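Local coordinates for phosphoacetylglucosamine mutase (PDB 5O9X), which interconverts the 6-phosphate and 1-phosphate of N-acetylglucosamine, a step on the way to UDP-N-acetylglucosamine, at residues F161-Q166 and N218-P223; G210-D215 and L277-S282; K224-I229 and I240-D245. The protein carries 1 engineered substitution. One frame throughout, in Å; residues are numbered along the deposited sequence.

Contact 1. Residues F161-Q166 and N218-P223. Unlike the reference sequence in segment 161-166: Phe161 (reference Tyr).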
ATOM      1  N   PHE A 161       9.679 -15.320   5.211  1.00 15.84           N
ATOM      2  CA  PHE A 161       9.620 -13.887   5.394  1.00 15.88           C
ATOM      3  C   PHE A 161       9.761 -13.176   4.041  1.00 16.05           C
ATOM      4  O   PHE A 161      10.795 -13.351   3.318  1.00 17.27           O
ATOM      5  CB  PHE A 161      10.786 -13.431   6.317  1.00 16.84           C
ATOM      6  CG  PHE A 161      10.653 -13.962   7.721  1.00 16.93           C
ATOM      7  CD1 PHE A 161       9.843 -13.313   8.663  1.00 15.62           C
ATOM      8  CD2 PHE A 161      11.289 -15.148   8.078  1.00 17.81           C
ATOM      9  CE1 PHE A 161       9.706 -13.827   9.998  1.00 16.45           C
ATOM     10  CE2 PHE A 161      11.138 -15.676   9.389  1.00 18.49           C
ATOM     11  CZ  PHE A 161      10.399 -14.996  10.360  1.00 17.66           C
ATOM     12  N   MET A 162       8.798 -12.315   3.738  1.00 15.32           N
ATOM     13  CA  MET A 162       8.869 -11.491   2.531  1.00 16.06           C
ATOM     14  C   MET A 162       8.148 -10.184   2.813  1.00 15.84           C
ATOM     15  O   MET A 162       7.329 -10.083   3.741  1.00 15.64           O
ATOM     16  CB  MET A 162       8.154 -12.214   1.342  1.00 17.10           C
ATOM     17  CG  MET A 162       8.857 -13.523   0.889  1.00 22.17           C
ATOM     18  SD  MET A 162       8.640 -13.915  -0.873  1.00 26.81           S
ATOM     19  CE  MET A 162       6.947 -13.889  -0.910  1.00 17.83           C
ATOM     20  N   THR A 163       8.417  -9.182   1.976  1.00 15.12           N
ATOM     21  CA  THR A 163       7.696  -7.888   2.073  1.00 12.73           C
ATOM     22  C   THR A 163       6.355  -8.179   1.413  1.00 15.03           C
ATOM     23  O   THR A 163       6.216  -9.203   0.697  1.00 14.61           O
ATOM     24  CB  THR A 163       8.439  -6.771   1.246  1.00 15.46           C
ATOM     25  OG1 THR A 163       8.397  -7.059  -0.133  1.00 15.13           O
ATOM     26  CG2 THR A 163       9.921  -6.625   1.658  1.00 13.75           C
ATOM     27  N   THR A 164       5.345  -7.367   1.726  1.00 14.96           N
ATOM     28  CA  THR A 164       4.057  -7.504   1.058  1.00 15.70           C
ATOM     29  C   THR A 164       4.181  -7.508  -0.465  1.00 15.50           C
ATOM     30  O   THR A 164       3.598  -8.362  -1.108  1.00 17.69           O
ATOM     31  CB  THR A 164       3.096  -6.460   1.640  1.00 16.75           C
ATOM     32  OG1 THR A 164       2.822  -6.852   3.004  1.00 16.88           O
ATOM     33  CG2 THR A 164       1.737  -6.411   0.868  1.00 19.42           C
ATOM     34  N   PRO A 165       4.874  -6.524  -1.051  1.00 15.70           N
ATOM     35  CA  PRO A 165       4.934  -6.518  -2.515  1.00 17.74           C
ATOM     36  C   PRO A 165       5.669  -7.743  -3.089  1.00 17.89           C
ATOM     37  O   PRO A 165       5.307  -8.189  -4.176  1.00 18.18           O
ATOM     38  CB  PRO A 165       5.791  -5.265  -2.830  1.00 17.93           C
ATOM     39  CG  PRO A 165       5.642  -4.383  -1.649  1.00 18.89           C
ATOM     40  CD  PRO A 165       5.384  -5.265  -0.454  1.00 15.56           C
ATOM     41  N   GLN A 166       6.669  -8.290  -2.368  1.00 19.15           N
ATOM     42  CA  GLN A 166       7.278  -9.608  -2.825  1.00 16.47           C
ATOM     43  C   GLN A 166       6.234 -10.703  -2.960  1.00 18.76           C
ATOM     44  O   GLN A 166       6.249 -11.443  -3.980  1.00 19.04           O
ATOM     45  CB  GLN A 166       8.402 -10.082  -1.934  1.00 16.48           C
ATOM     46  CG  GLN A 166       9.656  -9.271  -2.196  1.00 15.68           C
ATOM     47  CD  GLN A 166      10.777  -9.677  -1.234  1.00 18.19           C
ATOM     48  OE1 GLN A 166      10.537 -10.115  -0.060  1.00 15.69           O
ATOM     49  NE2 GLN A 166      12.010  -9.554  -1.722  1.00 17.85           N
ATOM     50  N   ASN A 218      12.733  -1.097  11.127  1.00 16.47           N
ATOM     51  CA  ASN A 218      13.122  -2.399  11.836  1.00 15.75           C
ATOM     52  C   ASN A 218      12.285  -3.587  11.342  1.00 17.09           C
ATOM     53  O   ASN A 218      11.955  -4.507  12.126  1.00 16.39           O
ATOM     54  CB  ASN A 218      12.982  -2.253  13.362  1.00 14.56           C
ATOM     55  CG  ASN A 218      13.859  -1.145  13.908  1.00 14.11           C
ATOM     56  OD1 ASN A 218      13.371  -0.156  14.613  1.00 17.67           O
ATOM     57  ND2 ASN A 218      15.110  -1.223  13.557  1.00 12.22           N
ATOM     58  N   GLY A 219      11.859  -3.521  10.058  1.00 15.95           N
ATOM     59  CA  GLY A 219      11.046  -4.585   9.458  1.00 14.34           C
ATOM     60  C   GLY A 219      11.762  -5.365   8.370  1.00 14.37           C
ATOM     61  O   GLY A 219      12.929  -5.093   8.063  1.00 14.52           O
ATOM     62  N   VAL A 220      10.992  -6.257   7.713  1.00 14.82           N
ATOM     63  CA  VAL A 220      11.444  -7.169   6.692  1.00 16.00           C
ATOM     64  C   VAL A 220      12.027  -6.374   5.494  1.00 16.78           C
ATOM     65  O   VAL A 220      12.938  -6.863   4.841  1.00 17.05           O
ATOM     66  CB  VAL A 220      10.278  -8.071   6.177  1.00 16.30           C
ATOM     67  CG1 VAL A 220       9.115  -7.268   5.578  1.00 14.20           C
ATOM     68  CG2 VAL A 220      10.846  -9.186   5.322  1.00 16.23           C
ATOM     69  N   GLY A 221      11.608  -5.129   5.314  1.00 16.35           N
ATOM     70  CA  GLY A 221      12.231  -4.357   4.213  1.00 14.72           C
ATOM     71  C   GLY A 221      13.711  -4.110   4.358  1.00 16.49           C
ATOM     72  O   GLY A 221      14.374  -3.908   3.337  1.00 16.63           O
ATOM     73  N   GLY A 222      14.249  -4.059   5.596  1.00 15.28           N
ATOM     74  CA  GLY A 222      15.727  -3.822   5.844  1.00 13.94           C
ATOM     75  C   GLY A 222      16.611  -4.921   5.244  1.00 15.59           C
ATOM     76  O   GLY A 222      17.440  -4.647   4.306  1.00 17.74           O
ATOM     77  N   PRO A 223      16.377  -6.178   5.648  1.00 15.91           N
ATOM     78  CA  PRO A 223      17.159  -7.307   5.086  1.00 16.45           C
ATOM     79  C   PRO A 223      16.931  -7.467   3.577  1.00 17.09           C
ATOM     80  O   PRO A 223      17.838  -7.811   2.842  1.00 15.84           O
ATOM     81  CB  PRO A 223      16.602  -8.561   5.850  1.00 17.72           C
ATOM     82  CG  PRO A 223      16.112  -7.944   7.173  1.00 19.30           C
ATOM     83  CD  PRO A 223      15.676  -6.515   6.923  1.00 15.61           C
TER

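Contact 2. Residues G210-D215 and L277-S282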
ATOM      1  N   GLY A 210      24.541  11.997  -4.617  1.00 22.06           N
ATOM      2  CA  GLY A 210      24.460  12.021  -3.166  1.00 24.72           C
ATOM      3  C   GLY A 210      23.869  10.674  -2.674  1.00 22.05           C
ATOM      4  O   GLY A 210      23.207   9.954  -3.421  1.00 23.81           O
ATOM      5  N   SER A 211      24.041  10.404  -1.402  1.00 21.46           N
ATOM      6  CA  SER A 211      23.581   9.154  -0.807  1.00 19.00           C
ATOM      7  C   SER A 211      22.057   9.231  -0.605  1.00 19.37           C
ATOM      8  O   SER A 211      21.455  10.346  -0.576  1.00 17.22           O
ATOM      9  CB  SER A 211      24.261   8.989   0.546  1.00 19.61           C
ATOM     10  OG  SER A 211      24.016  10.122   1.368  1.00 22.09           O
ATOM     11  N   LEU A 212      21.481   8.045  -0.363  1.00 18.91           N
ATOM     12  CA  LEU A 212      20.111   7.902   0.075  1.00 15.61           C
ATOM     13  C   LEU A 212      20.146   7.118   1.418  1.00 16.72           C
ATOM     14  O   LEU A 212      20.671   6.013   1.448  1.00 19.59           O
ATOM     15  CB  LEU A 212      19.293   7.172  -1.053  1.00 15.11           C
ATOM     16  CG  LEU A 212      17.842   6.764  -0.553  1.00 15.79           C
ATOM     17  CD1 LEU A 212      16.956   8.001  -0.320  1.00 16.44           C
ATOM     18  CD2 LEU A 212      17.170   5.912  -1.596  1.00 15.43           C
ATOM     19  N   THR A 213      19.619   7.683   2.493  1.00 15.43           N
ATOM     20  CA  THR A 213      19.578   7.000   3.815  1.00 17.61           C
ATOM     21  C   THR A 213      18.126   6.491   4.066  1.00 16.24           C
ATOM     22  O   THR A 213      17.193   7.314   4.248  1.00 16.27           O
ATOM     23  CB  THR A 213      20.075   7.954   4.965  1.00 19.08           C
ATOM     24  OG1 THR A 213      21.364   8.468   4.578  1.00 19.11           O
ATOM     25  CG2 THR A 213      20.205   7.225   6.386  1.00 17.94           C
ATOM     26  N   VAL A 214      17.967   5.175   4.126  1.00 16.24           N
ATOM     27  CA  VAL A 214      16.635   4.556   4.108  1.00 13.98           C
ATOM     28  C   VAL A 214      16.402   3.912   5.477  1.00 15.61           C
ATOM     29  O   VAL A 214      17.102   2.941   5.931  1.00 16.17           O
ATOM     30  CB  VAL A 214      16.488   3.428   3.016  1.00 16.30           C
ATOM     31  CG1 VAL A 214      15.060   2.881   3.037  1.00 16.49           C
ATOM     32  CG2 VAL A 214      16.790   3.954   1.625  1.00 14.63           C
ATOM     33  N   ASP A 215      15.466   4.511   6.190  1.00 14.73           N
ATOM     34  CA  ASP A 215      14.931   3.963   7.466  1.00 12.84           C
ATOM     35  C   ASP A 215      14.012   2.833   7.123  1.00 14.60           C
ATOM     36  O   ASP A 215      12.962   3.036   6.489  1.00 13.48           O
ATOM     37  CB  ASP A 215      14.210   5.106   8.193  1.00 13.36           C
ATOM     38  CG  ASP A 215      13.145   4.654   9.177  1.00 14.28           C
ATOM     39  OD1 ASP A 215      13.296   3.555   9.770  1.00 14.28           O
ATOM     40  OD2 ASP A 215      12.155   5.464   9.366  1.00 15.02           O
ATOM     41  N   LEU A 277      20.940  18.413   4.437  1.00 23.91           N
ATOM     42  CA  LEU A 277      20.866  18.082   3.009  1.00 23.35           C
ATOM     43  C   LEU A 277      21.006  16.569   2.631  1.00 22.34           C
ATOM     44  O   LEU A 277      20.932  16.256   1.448  1.00 24.04           O
ATOM     45  CB  LEU A 277      21.887  18.921   2.161  1.00 26.58           C
ATOM     46  CG  LEU A 277      21.836  20.481   2.203  1.00 30.31           C
ATOM     47  CD1 LEU A 277      22.866  21.095   1.232  1.00 30.37           C
ATOM     48  CD2 LEU A 277      20.432  20.981   1.908  1.00 26.00           C
ATOM     49  N   ASP A 278      21.209  15.641   3.589  1.00 19.77           N
ATOM     50  CA  ASP A 278      21.180  14.225   3.222  1.00 18.97           C
ATOM     51  C   ASP A 278      19.747  13.861   2.697  1.00 17.04           C
ATOM     52  O   ASP A 278      18.750  14.151   3.393  1.00 18.93           O
ATOM     53  CB  ASP A 278      21.502  13.325   4.409  1.00 22.20           C
ATOM     54  CG  ASP A 278      23.018  13.248   4.688  1.00 26.37           C
ATOM     55  OD1 ASP A 278      23.822  13.677   3.811  1.00 24.92           O
ATOM     56  OD2 ASP A 278      23.360  12.731   5.772  1.00 27.84           O
ATOM     57  N   ARG A 279      19.664  13.188   1.542  1.00 17.10           N
ATOM     58  CA  ARG A 279      18.331  12.755   1.041  1.00 16.19           C
ATOM     59  C   ARG A 279      17.963  11.483   1.833  1.00 16.16           C
ATOM     60  O   ARG A 279      18.777  10.543   1.855  1.00 17.21           O
ATOM     61  CB  ARG A 279      18.450  12.399  -0.431  1.00 15.11           C
ATOM     62  CG  ARG A 279      17.139  11.958  -1.149  1.00 16.43           C
ATOM     63  CD  ARG A 279      17.356  11.974  -2.641  1.00 17.88           C
ATOM     64  NE  ARG A 279      18.239  10.869  -3.178  1.00 17.39           N
ATOM     65  CZ  ARG A 279      19.541  10.989  -3.525  1.00 17.61           C
ATOM     66  NH1 ARG A 279      20.192  12.135  -3.324  1.00 17.48           N
ATOM     67  NH2 ARG A 279      20.199   9.938  -4.006  1.00 15.53           N
ATOM     68  N   CYS A 280      16.776  11.471   2.477  1.00 17.12           N
ATOM     69  CA  CYS A 280      16.339  10.299   3.265  1.00 15.73           C
ATOM     70  C   CYS A 280      14.989   9.775   2.785  1.00 15.91           C
ATOM     71  O   CYS A 280      14.200  10.510   2.177  1.00 15.52           O
ATOM     72  CB  CYS A 280      16.170  10.717   4.722  1.00 15.62           C
ATOM     73  SG  CYS A 280      17.735  11.333   5.466  1.00 19.11           S
ATOM     74  N   ALA A 281      14.675   8.547   3.190  1.00 15.13           N
ATOM     75  CA  ALA A 281      13.320   8.003   2.987  1.00 13.61           C
ATOM     76  C   ALA A 281      13.016   7.018   4.094  1.00 13.81           C
ATOM     77  O   ALA A 281      13.929   6.522   4.778  1.00 15.40           O
ATOM     78  CB  ALA A 281      13.230   7.336   1.631  1.00 12.29           C
ATOM     79  N   SER A 282      11.733   6.778   4.337  1.00 13.98           N
ATOM     80  CA  SER A 282      11.361   5.766   5.333  1.00 13.97           C
ATOM     81  C   SER A 282      10.390   4.798   4.693  1.00 15.11           C
ATOM     82  O   SER A 282       9.447   5.227   4.046  1.00 13.88           O
ATOM     83  CB  SER A 282      10.636   6.471   6.466  1.00 14.01           C
ATOM     84  OG  SER A 282      11.576   7.038   7.392  1.00 17.91           O
TER
HETATM   85  O   HOH W   1      21.521  10.395   2.729  1.00 16.98           O
HETATM   86  O   HOH W   2      21.939  12.973  -0.179  1.00 19.07           O
HETATM   87  O   HOH W   3      22.716   9.892   6.356  1.00 28.33           O

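Contact 3. Residues K224-I229 and I240-D245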
ATOM      1  N   LYS A 224      15.684  -7.266   3.102  1.00 17.52           N
ATOM      2  CA  LYS A 224      15.376  -7.489   1.692  1.00 17.34           C
ATOM      3  C   LYS A 224      15.996  -6.375   0.869  1.00 18.09           C
ATOM      4  O   LYS A 224      16.468  -6.644  -0.264  1.00 15.94           O
ATOM      5  CB  LYS A 224      13.876  -7.517   1.380  1.00 15.75           C
ATOM      6  CG  LYS A 224      13.123  -8.533   2.206  1.00 19.94           C
ATOM      7  CD  LYS A 224      13.725  -9.952   2.141  1.00 20.58           C
ATOM      8  CE  LYS A 224      12.786 -10.968   2.844  1.00 22.37           C
ATOM      9  NZ  LYS A 224      13.402 -12.291   2.846  1.00 22.17           N
ATOM     10  N   LEU A 225      15.961  -5.146   1.397  1.00 16.10           N
ATOM     11  CA  LEU A 225      16.570  -4.061   0.576  1.00 16.83           C
ATOM     12  C   LEU A 225      18.096  -4.321   0.492  1.00 19.87           C
ATOM     13  O   LEU A 225      18.695  -4.092  -0.557  1.00 18.50           O
ATOM     14  CB  LEU A 225      16.342  -2.681   1.227  1.00 16.73           C
ATOM     15  CG  LEU A 225      17.067  -1.477   0.584  1.00 16.95           C
ATOM     16  CD1 LEU A 225      16.580  -1.379  -0.852  1.00 16.34           C
ATOM     17  CD2 LEU A 225      16.579  -0.281   1.386  1.00 17.62           C
ATOM     18  N   ARG A 226      18.746  -4.706   1.623  1.00 17.84           N
ATOM     19  CA  ARG A 226      20.190  -5.053   1.610  1.00 19.27           C
ATOM     20  C   ARG A 226      20.460  -6.140   0.575  1.00 20.29           C
ATOM     21  O   ARG A 226      21.473  -6.079  -0.098  1.00 19.39           O
ATOM     22  CB  ARG A 226      20.616  -5.551   3.011  1.00 20.94           C
ATOM     23  CG  ARG A 226      22.077  -6.108   3.122  1.00 25.24           C
ATOM     24  CD  ARG A 226      22.324  -6.788   4.520  1.00 31.62           C
ATOM     25  NE  ARG A 226      22.086  -5.685   5.295  1.00 32.41           N
ATOM     26  CZ  ARG A 226      21.191  -5.448   6.233  1.00 25.78           C
ATOM     27  NH1 ARG A 226      20.460  -6.328   6.923  1.00 28.29           N
ATOM     28  NH2 ARG A 226      21.196  -4.184   6.532  1.00 21.58           N
ATOM     29  N   GLU A 227      19.580  -7.144   0.487  1.00 18.03           N
ATOM     30  CA  GLU A 227      19.716  -8.203  -0.511  1.00 18.22           C
ATOM     31  C   GLU A 227      19.583  -7.683  -1.967  1.00 20.84           C
ATOM     32  O   GLU A 227      20.399  -8.035  -2.820  1.00 19.98           O
ATOM     33  CB  GLU A 227      18.693  -9.332  -0.264  1.00 21.50           C
ATOM     34  CG  GLU A 227      18.922 -10.680  -0.987  1.00 24.32           C
ATOM     35  CD  GLU A 227      20.280 -11.367  -0.761  1.00 24.49           C
ATOM     36  OE1 GLU A 227      21.000 -11.073   0.247  1.00 26.41           O
ATOM     37  OE2 GLU A 227      20.663 -12.202  -1.640  1.00 27.28           O
ATOM     38  N   LEU A 228      18.546  -6.869  -2.223  1.00 18.76           N
ATOM     39  CA  LEU A 228      18.328  -6.245  -3.509  1.00 17.60           C
ATOM     40  C   LEU A 228      19.596  -5.490  -3.942  1.00 18.24           C
ATOM     41  O   LEU A 228      19.948  -5.551  -5.109  1.00 19.07           O
ATOM     42  CB  LEU A 228      17.108  -5.257  -3.460  1.00 17.64           C
ATOM     43  CG  LEU A 228      17.062  -4.353  -4.739  1.00 17.64           C
ATOM     44  CD1 LEU A 228      16.765  -5.202  -5.978  1.00 16.47           C
ATOM     45  CD2 LEU A 228      15.914  -3.340  -4.430  1.00 16.96           C
ATOM     46  N   ILE A 229      20.293  -4.818  -3.005  1.00 18.39           N
ATOM     47  CA  ILE A 229      21.445  -3.974  -3.380  1.00 18.19           C
ATOM     48  C   ILE A 229      22.584  -4.815  -4.032  1.00 21.56           C
ATOM     49  O   ILE A 229      23.239  -4.363  -4.976  1.00 20.33           O
ATOM     50  CB  ILE A 229      21.913  -3.269  -2.161  1.00 17.76           C
ATOM     51  CG1 ILE A 229      20.910  -2.136  -1.935  1.00 19.66           C
ATOM     52  CG2 ILE A 229      23.336  -2.629  -2.300  1.00 19.90           C
ATOM     53  CD1 ILE A 229      21.061  -1.468  -0.580  1.00 17.98           C
ATOM     54  N   ILE A 240      23.126   3.611  -1.184  1.00 23.45           N
ATOM     55  CA  ILE A 240      22.085   3.484  -0.121  1.00 20.99           C
ATOM     56  C   ILE A 240      22.727   3.162   1.201  1.00 22.02           C
ATOM     57  O   ILE A 240      23.562   2.207   1.298  1.00 21.83           O
ATOM     58  CB  ILE A 240      21.056   2.368  -0.462  1.00 22.31           C
ATOM     59  CG1 ILE A 240      20.196   2.785  -1.663  1.00 21.01           C
ATOM     60  CG2 ILE A 240      20.126   2.038   0.781  1.00 21.09           C
ATOM     61  CD1 ILE A 240      19.328   1.701  -2.322  1.00 23.48           C
ATOM     62  N   LYS A 241      22.303   3.871   2.240  1.00 18.32           N
ATOM     63  CA  LYS A 241      22.641   3.504   3.578  1.00 21.00           C
ATOM     64  C   LYS A 241      21.351   3.034   4.238  1.00 20.89           C
ATOM     65  O   LYS A 241      20.306   3.697   4.045  1.00 21.76           O
ATOM     66  CB  LYS A 241      23.184   4.702   4.339  1.00 22.73           C
ATOM     67  CG  LYS A 241      24.223   5.502   3.558  1.00 30.92           C
ATOM     68  CD  LYS A 241      25.622   4.908   3.591  1.00 36.60           C
ATOM     69  CE  LYS A 241      26.634   5.652   2.686  1.00 49.42           C
ATOM     70  NZ  LYS A 241      27.824   4.780   2.342  1.00 34.24           N
ATOM     71  N   ILE A 242      21.412   1.950   5.036  1.00 19.34           N
ATOM     72  CA  ILE A 242      20.217   1.382   5.664  1.00 16.31           C
ATOM     73  C   ILE A 242      20.333   1.700   7.103  1.00 17.92           C
ATOM     74  O   ILE A 242      21.439   1.551   7.679  1.00 18.32           O
ATOM     75  CB  ILE A 242      20.148  -0.166   5.444  1.00 19.35           C
ATOM     76  CG1 ILE A 242      19.739  -0.419   3.953  1.00 17.21           C
ATOM     77  CG2 ILE A 242      19.118  -0.807   6.416  1.00 17.98           C
ATOM     78  CD1 ILE A 242      19.808  -1.908   3.520  1.00 16.64           C
ATOM     79  N   VAL A 243      19.274   2.234   7.707  1.00 15.34           N
ATOM     80  CA  VAL A 243      19.202   2.404   9.166  1.00 16.44           C
ATOM     81  C   VAL A 243      17.919   1.724   9.650  1.00 16.27           C
ATOM     82  O   VAL A 243      16.967   1.557   8.816  1.00 15.83           O
ATOM     83  CB  VAL A 243      19.278   3.909   9.690  1.00 16.88           C
ATOM     84  CG1 VAL A 243      20.646   4.544   9.348  1.00 19.37           C
ATOM     85  CG2 VAL A 243      18.122   4.832   9.143  1.00 17.10           C
ATOM     86  N   ASN A 244      17.850   1.361  10.961  1.00 15.97           N
ATOM     87  CA  ASN A 244      16.674   0.677  11.525  1.00 16.60           C
ATOM     88  C   ASN A 244      16.330  -0.579  10.768  1.00 17.30           C
ATOM     89  O   ASN A 244      15.276  -0.679  10.095  1.00 17.18           O
ATOM     90  CB  ASN A 244      15.457   1.642  11.586  1.00 16.34           C
ATOM     91  CG  ASN A 244      15.837   2.974  12.204  1.00 20.92           C
ATOM     92  OD1 ASN A 244      16.510   2.986  13.230  1.00 20.08           O
ATOM     93  ND2 ASN A 244      15.419   4.106  11.589  1.00 18.12           N
ATOM     94  N   ASP A 245      17.209  -1.583  10.870  1.00 15.41           N
ATOM     95  CA  ASP A 245      16.899  -2.861  10.311  1.00 15.95           C
ATOM     96  C   ASP A 245      16.825  -3.903  11.419  1.00 17.41           C
ATOM     97  O   ASP A 245      17.188  -5.085  11.208  1.00 20.13           O
ATOM     98  CB  ASP A 245      17.969  -3.216   9.206  1.00 19.12           C
ATOM     99  CG  ASP A 245      19.372  -3.506   9.803  1.00 22.25           C
ATOM    100  OD1 ASP A 245      19.556  -3.311  11.017  1.00 23.48           O
ATOM    101  OD2 ASP A 245      20.253  -3.996   9.095  1.00 23.62           O
TER

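Contact 1. Residues F161-Q166 and N218-P223
The flat peptide group joining Met162 to Thr163 is the surface on which Val220 rests. Both valine methyls approach the same face: CG2 sits almost straight above Met162 C, 3.8 Å away, while CG1 is displaced toward Thr163 and lies 3.8 Å from Thr163 CA. At an edge of the same peptide, its N-H points at the side-chain amide of Gln166. This is one half of a capping box at the start of helix 164-176. Thr163 N donates to Gln166 OE1 at 3.1 Å and a nearly straight 164°, though the donor is tilted 30° from the plane of the amide. In return Gln166 N gives its hydrogen to Thr163 OG1, also at 3.1 Å. Threonine suits the N-cap because its hydroxyl accepts from a first-turn N-H while its methyl remains available for packing. The Phe161 ring, by contrast, leads away from Val220 and makes a cation-pi contact with Arg132, leaving its CB 4.4 Å from Val220 CG2. The contact thus joins the end of edge strand 155-161 in domain I to the loop that opens helix 221-231 in domain II, in the phosphohexomutase fold. Lys224 reinforces the junction by donating from NZ to Phe161 O. With OG1 held between backbone N and carbonyl carbon (chi1 66°), Thr163 turns CG2 toward the bare backbone of Gly221, where CG2 meets CA at 4.1 Å.

Contact 2. Residues G210-D215 and L277-S282
Arg279 reaches back along Gly210, Ser211 and Leu212, and its side chain can be followed over them atom by atom. Arg279 CB lies 3.6 Å from Ser211 O. Arg279 CG, anti to the backbone N (chi1 -178°), meets Leu212 CD1 at 4.0 Å, where the two side chains cross at about a right angle. The chain then bends at chi3 and lays the guanidinium under Ser211 O, which stands 3.4 Å above one face, offset toward the rim. At the tip Arg279 NH2 donates to Gly210 O at 3.1 Å and 142°, from well above the carbonyl plane. NH2 also forms a salt bridge with Glu436 of helix 428-442, and NH1 binds Lys209 O. Arginine fits here because its aliphatic stem covers apolar Leu212 while its several N-H groups satisfy carbonyls and a carboxylate.

The two strands run parallel and are joined by hydrogen bonds from Thr213 N to Arg279 O, Ala281 N to Thr213 O and Asp215 N to Ala281 O. On the Leu212 face of the sheet Ala281, with no side chain beyond CB, packs CB against Leu212 CD1 at 4.3 Å. On the Thr213 side, a water bridges Ser211 OG, Thr213 OG1 and Arg279 O. At the far end Ser282 OG donates to Asp215 OD2 at 2.6 Å, on the anti side; Gly258 N also binds OD2, so this buried carboxylate oxygen is gripped twice. These are neighbouring strands in the mixed sheet of domain II, one of the phosphohexomutase alpha/beta domains, and strand 279-283 leads directly into the Asp-Gly-Asp loop that, as in relatives, probably binds the metal.

Contact 3. Residues K224-I229 and I240-D245
Ile242 fits its CD1 into a hollow on helix 221-231, within the beta-alpha-beta unit formed by strand 212-215, this helix and strand 240-243. The hollow is floored by the helix backbone: Ile242 CD1 comes to 3.5 Å from Arg226 N. Arg226 CB and, 4.0 Å from Ile242 CD1, Leu225 CG form its walls. Ile242 can reach so deep because its chain is extended, with CD1 anti across chi2 (172°).

The fit is reciprocal, since the helix has projections of its own. Ile229 presents CD1 to the flank of Ile240, 3.8 Å from CB and close to CG2 as well, the two chains meeting at an oblique angle. Leu225 CD2 rests against both isoleucines, 4.1 Å from Ile242 CG1 and 4.3 Å from Ile240 CG2. Branched aliphatic residues suit both surfaces, beta-branched isoleucine being at home in a strand. The helix segment and strand run nearly antiparallel, at 160°, their axes 9.8 Å apart.

Nearer the solvent, Arg226 bends at chi3 to meet Asp245 in a salt bridge. Guanidinium and carboxylate stand nearly perpendicular, 87° apart, and one oxygen takes both contacts: Arg226 NH2 donates to the anti lone pair of Asp245 OD2 at 2.7 Å, NH1 only weakly to OD2 at 3.2 Å.

How the contacts relate
Strand 212-215 lies between the strands of contacts 2 and 3 in one sheet: contact 2 pairs it with 279-282, while Val214 N to Lys241 O and Leu212 O to Lys241 N, both 2.8 Å and probable hydrogen bonds, pair it with strand 240-243, on which the helix of contact 3 packs. Contact 3 is nested in the chain loop that contact 2 closes, and their centres are about 12 Å apart. Contacts 1 and 3 share helix 221-231, with centres about 10 Å apart, and Asn218 N probably bonds to Asn244 O at 2.8 Å. The side chains of Thr163 and Ser282 lie about 11 and 12 Å from bound glucose 1,6-bisphosphate, outside direct contact.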